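Local coordinates for Non-reducing end alpha-L-arabinofuranosidase BoGH43B (Bacteroides ovatus, PDB 5JOZ), which cleaves terminal non-reducing alpha-L-arabinofuranosyl residues from the side chains of xyloglucan, a step in the breakdown of this plant polysaccharide, at residues Thr337-Gly341 / Ser342-Lys346; Thr404-Gly408 / Gln409-Met413. One frame throughout, in Å; residues are numbered along the deposited sequence.

Contact 1 (Thr337-Gly341 / Ser342-Lys346); sequences TEKPG and SLRLK. With CA (calcium ion), chain C.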
# COMPACT_ATOMS: atom_id res chain seq x y z
N THR A 337 6.79 20.39 -16.18
CA THR A 337 7.17 21.76 -16.53
C THR A 337 7.62 21.92 -17.98
O THR A 337 7.30 22.90 -18.63
CB THR A 337 8.41 22.19 -15.70
OG1 THR A 337 8.17 21.94 -14.32
CG2 THR A 337 8.76 23.66 -15.90
N GLU A 338 8.38 20.93 -18.44
CA GLU A 338 9.23 21.02 -19.62
C GLU A 338 8.42 20.92 -20.92
O GLU A 338 8.78 21.54 -21.92
CB GLU A 338 10.26 19.90 -19.53
CG GLU A 338 11.36 19.91 -20.57
CD GLU A 338 12.46 18.90 -20.27
OE1 GLU A 338 12.84 18.76 -19.07
OE2 GLU A 338 12.94 18.24 -21.22
N LYS A 339 7.35 20.13 -20.90
CA LYS A 339 6.33 20.18 -21.94
C LYS A 339 4.97 20.38 -21.26
O LYS A 339 4.28 19.40 -21.00
CB LYS A 339 6.35 18.90 -22.78
CG LYS A 339 5.32 18.85 -23.92
CD LYS A 339 5.59 19.88 -25.00
CE LYS A 339 4.50 19.90 -26.07
NZ LYS A 339 4.40 18.61 -26.81
N PRO A 340 4.60 21.64 -20.97
CA PRO A 340 3.33 21.91 -20.26
C PRO A 340 2.15 21.17 -20.89
O PRO A 340 2.01 21.16 -22.11
CB PRO A 340 3.14 23.43 -20.40
CG PRO A 340 4.51 23.98 -20.71
CD PRO A 340 5.27 22.89 -21.40
N GLY A 341 1.34 20.54 -20.05
CA GLY A 341 0.20 19.75 -20.53
C GLY A 341 0.53 18.29 -20.75
O GLY A 341 -0.37 17.49 -21.04
N SER A 342 1.80 17.92 -20.59
CA SER A 342 2.20 16.53 -20.69
C SER A 342 3.07 16.13 -19.51
O SER A 342 3.81 16.96 -18.98
CB SER A 342 2.98 16.30 -21.99
OG SER A 342 2.12 16.31 -23.10
N LEU A 343 2.99 14.86 -19.11
CA LEU A 343 4.03 14.28 -18.26
C LEU A 343 5.14 13.74 -19.17
O LEU A 343 4.91 12.80 -19.93
CB LEU A 343 3.49 13.15 -17.38
CG LEU A 343 4.56 12.44 -16.53
CD1 LEU A 343 5.26 13.35 -15.53
CD2 LEU A 343 3.89 11.28 -15.83
N ARG A 344 6.32 14.36 -19.08
CA ARG A 344 7.49 13.93 -19.84
C ARG A 344 8.29 12.93 -19.03
O ARG A 344 8.78 13.25 -17.94
CB ARG A 344 8.36 15.14 -20.18
CG ARG A 344 9.63 14.80 -20.94
CD ARG A 344 10.15 15.98 -21.77
NE ARG A 344 9.31 16.24 -22.95
CZ ARG A 344 9.50 17.23 -23.81
NH1 ARG A 344 10.50 18.10 -23.64
NH2 ARG A 344 8.69 17.37 -24.84
N LEU A 345 8.43 11.72 -19.57
CA LEU A 345 9.20 10.64 -18.95
C LEU A 345 10.46 10.40 -19.78
O LEU A 345 10.38 10.15 -20.98
CB LEU A 345 8.33 9.38 -18.88
CG LEU A 345 8.62 8.41 -17.73
CD1 LEU A 345 8.48 9.09 -16.38
CD2 LEU A 345 7.68 7.22 -17.84
N LYS A 346 11.61 10.54 -19.14
CA LYS A 346 12.91 10.29 -19.77
C LYS A 346 13.44 8.93 -19.32
O LYS A 346 13.88 8.76 -18.18
CB LYS A 346 13.93 11.36 -19.38
CG LYS A 346 13.61 12.77 -19.83
CD LYS A 346 14.88 13.61 -19.80
CE LYS A 346 14.69 14.98 -20.43
NZ LYS A 346 13.94 15.90 -19.55
CA CA C . -2.63 16.90 -21.23
O HOH W 1 6.28 18.17 -19.19
O HOH W 2 1.56 18.79 -23.84
O HOH W 3 -4.88 16.20 -21.69
O HOH W 4 -3.35 19.21 -21.26
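Glu338, Arg344 and Lys346 are joined in a network of salt bridges across a tight turn, the carboxylate meeting both bases. Glu338 reaches them because CG stands anti to the backbone N (chi1 -172°) and the chain then runs on extended. The firmer salt bridge is with Lys346, whose NZ lies 3.0 Å from Glu338 OE2 on its syn side, with a weak second bond to OE1. Arg344 gives only a weak, long bond, NH1 to Glu338 OE2 at 3.4 Å; the oxygen lies at the guanidinium edge, although the two flat groups are nearly perpendicular. The stronger partner of Arg344 is Asp497, salt-bridged to NE, so the arginine joins two acids.

Van der Waals contact adds to this: the CB methylene of Lys339 lies over one face of the guanidinium, 3.5 Å from Arg344 NH2, while the lysine chain bends away at chi2. With an alanine at Arg344, Asp497 would probably lose its arginine partner and the Lys339 methylenes the flat surface they lie on.

Backbone bonds shape the turn. Ser342 N donates to Lys339 O at 2.9 Å, closing a type II beta turn in which Pro340 suits the second position and Gly341, at phi 92°, the third, where a side chain would collide with the preceding carbonyl. One water bridges Lys339 N and Ser342 O, and another links Pro340 O to Ser342 OG.

The metal contact is made by Gly341 O, 2.3 Å from the calcium ion, which two waters, Asp313 and Asp499 also bind.

The turn follows strand 334-335 and leads into strand 343-345, which pairs with 334-335 and with 496-505, while Leu343 and Leu345 pack on Met483 and Ile361 of the domain's other sheet.

Contact 2 (Thr404-Gly408 / Gln409-Met413); sequences TERNG and QRVAM
Arg406 leans across its hairpin partner strand toward Val411 and Met413. Its CB lies 4.1 Å from both Val411 CG1 and Val411 CG2, and CG comes closer, 3.8 Å from Val411 CG2. A bend at chi2 (-70°) then turns the chain back along the strand, bringing one face of the guanidinium against the CG2 methyl of Thr404, offset toward the rim. At the tip the two nitrogens part company. NH1 donates to Glu405 O at 2.8 Å, from above the carbonyl plane, and also to Glu383 O; NH2 rests obliquely on the thioether, 3.9 Å from Met413 SD.

Thr404 and Val411 lie side by side on this same face, CG2 to CG2 at 3.6 Å, and the Thr404 methyl also meets Met413 CE, at 3.8 Å. Thr404 OG1, anti to its own N (chi1 -175°), is thereby placed to bond Glu385 O. On the other face, Glu405 folds over the partner strand, its OE2 3.3 Å from Arg410 CA, while Arg410 extends away to the carbonyl oxygens of Phe378, Pro431 and Gly434.

Thr404 with Val411 and Arg406 with Gln409 are the antiparallel hydrogen-bonded pairs, and Glu405 with Arg410 the non-hydrogen-bonded pair between them. A type I' turn with Asn407 and Gly408 at its centre closes the hairpin; both have positive phi, which asparagine and glycine accept readily.

The chemistry is therefore divided: backbone bonds set the register, beta-branched Thr404 and Val411 suit the extended strands, and both arginines donate to backbone carbonyl oxygens, the three around Arg410 probably compensating in part for burying its charge.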
# COMPACT_ATOMS: atom_id res chain seq x y z
N THR A 404 8.45 0.64 -29.17
CA THR A 404 9.89 0.44 -29.41
C THR A 404 10.15 0.36 -30.93
O THR A 404 9.24 0.62 -31.74
CB THR A 404 10.40 -0.83 -28.68
OG1 THR A 404 11.82 -0.95 -28.83
CG2 THR A 404 9.73 -2.08 -29.20
N GLU A 405 11.38 0.01 -31.32
CA GLU A 405 11.78 -0.11 -32.72
C GLU A 405 12.25 -1.55 -32.95
O GLU A 405 13.08 -2.06 -32.20
CB GLU A 405 12.89 0.89 -33.06
CG GLU A 405 13.13 1.13 -34.56
CD GLU A 405 12.16 2.11 -35.21
OE1 GLU A 405 12.23 2.28 -36.45
OE2 GLU A 405 11.32 2.73 -34.51
N ARG A 406 11.70 -2.20 -33.96
CA ARG A 406 12.07 -3.56 -34.31
C ARG A 406 12.29 -3.62 -35.80
O ARG A 406 11.39 -3.31 -36.57
CB ARG A 406 10.96 -4.54 -33.91
CG ARG A 406 10.85 -4.80 -32.41
CD ARG A 406 12.03 -5.62 -31.88
NE ARG A 406 12.03 -5.76 -30.42
CZ ARG A 406 12.51 -4.87 -29.54
NH1 ARG A 406 13.02 -3.71 -29.92
NH2 ARG A 406 12.47 -5.16 -28.25
N ASN A 407 13.50 -3.99 -36.20
CA ASN A 407 13.87 -4.12 -37.61
C ASN A 407 13.49 -2.90 -38.45
O ASN A 407 12.84 -3.01 -39.49
CB ASN A 407 13.29 -5.42 -38.17
CG ASN A 407 13.94 -6.64 -37.54
OD1 ASN A 407 15.15 -6.65 -37.29
ND2 ASN A 407 13.15 -7.66 -37.28
N GLY A 408 13.90 -1.73 -37.96
CA GLY A 408 13.62 -0.45 -38.63
C GLY A 408 12.16 -0.05 -38.73
O GLY A 408 11.82 0.83 -39.52
N GLN A 409 11.29 -0.70 -37.96
CA GLN A 409 9.88 -0.34 -37.88
C GLN A 409 9.57 0.02 -36.43
O GLN A 409 10.02 -0.64 -35.49
CB GLN A 409 8.99 -1.49 -38.32
CG GLN A 409 9.10 -1.86 -39.80
CD GLN A 409 8.11 -2.95 -40.22
OE1 GLN A 409 7.66 -3.75 -39.40
NE2 GLN A 409 7.77 -2.98 -41.50
N ARG A 410 8.79 1.07 -36.26
CA ARG A 410 8.30 1.46 -34.96
C ARG A 410 7.12 0.55 -34.69
O ARG A 410 6.28 0.36 -35.57
CB ARG A 410 7.86 2.90 -35.01
CG ARG A 410 7.55 3.51 -33.66
CD ARG A 410 7.20 4.96 -33.90
NE ARG A 410 6.47 5.57 -32.81
CZ ARG A 410 5.25 6.08 -32.86
NH1 ARG A 410 4.53 6.09 -33.97
NH2 ARG A 410 4.74 6.61 -31.76
N VAL A 411 7.06 -0.01 -33.49
CA VAL A 411 6.07 -1.04 -33.16
C VAL A 411 5.47 -0.84 -31.77
O VAL A 411 6.07 -0.20 -30.90
CB VAL A 411 6.67 -2.46 -33.24
CG1 VAL A 411 7.31 -2.72 -34.60
CG2 VAL A 411 7.71 -2.70 -32.13
N ALA A 412 4.29 -1.42 -31.58
CA ALA A 412 3.71 -1.60 -30.25
C ALA A 412 3.97 -3.04 -29.84
O ALA A 412 3.79 -3.95 -30.64
CB ALA A 412 2.22 -1.32 -30.28
N MET A 413 4.40 -3.23 -28.60
CA MET A 413 4.85 -4.52 -28.10
C MET A 413 4.18 -4.81 -26.75
O MET A 413 4.22 -3.98 -25.85
CB MET A 413 6.38 -4.51 -27.94
CG MET A 413 6.98 -5.76 -27.29
SD MET A 413 8.79 -5.82 -27.28
CE MET A 413 9.18 -4.41 -26.24

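Both contacts belong to the C-terminal concanavalin A-like domain, and contact 1 closes before contact 2 opens along the chain. Their centres are 23 Å apart and their nearest atoms about 13 Å, so they do not touch. Contact 1 is a loop running into strand 343-345, contact 2 the turn end of the hairpin of strands 397-406 and 409-418, and they belong to different antiparallel sheets. Strand 480-486 lies in the latter's sheet and also meets the leucines of 343-345, relating the two layers of the sandwich. Contact 1 thus places a calcium ligand in a loop beside one sheet, and contact 2 turns the chain in the other.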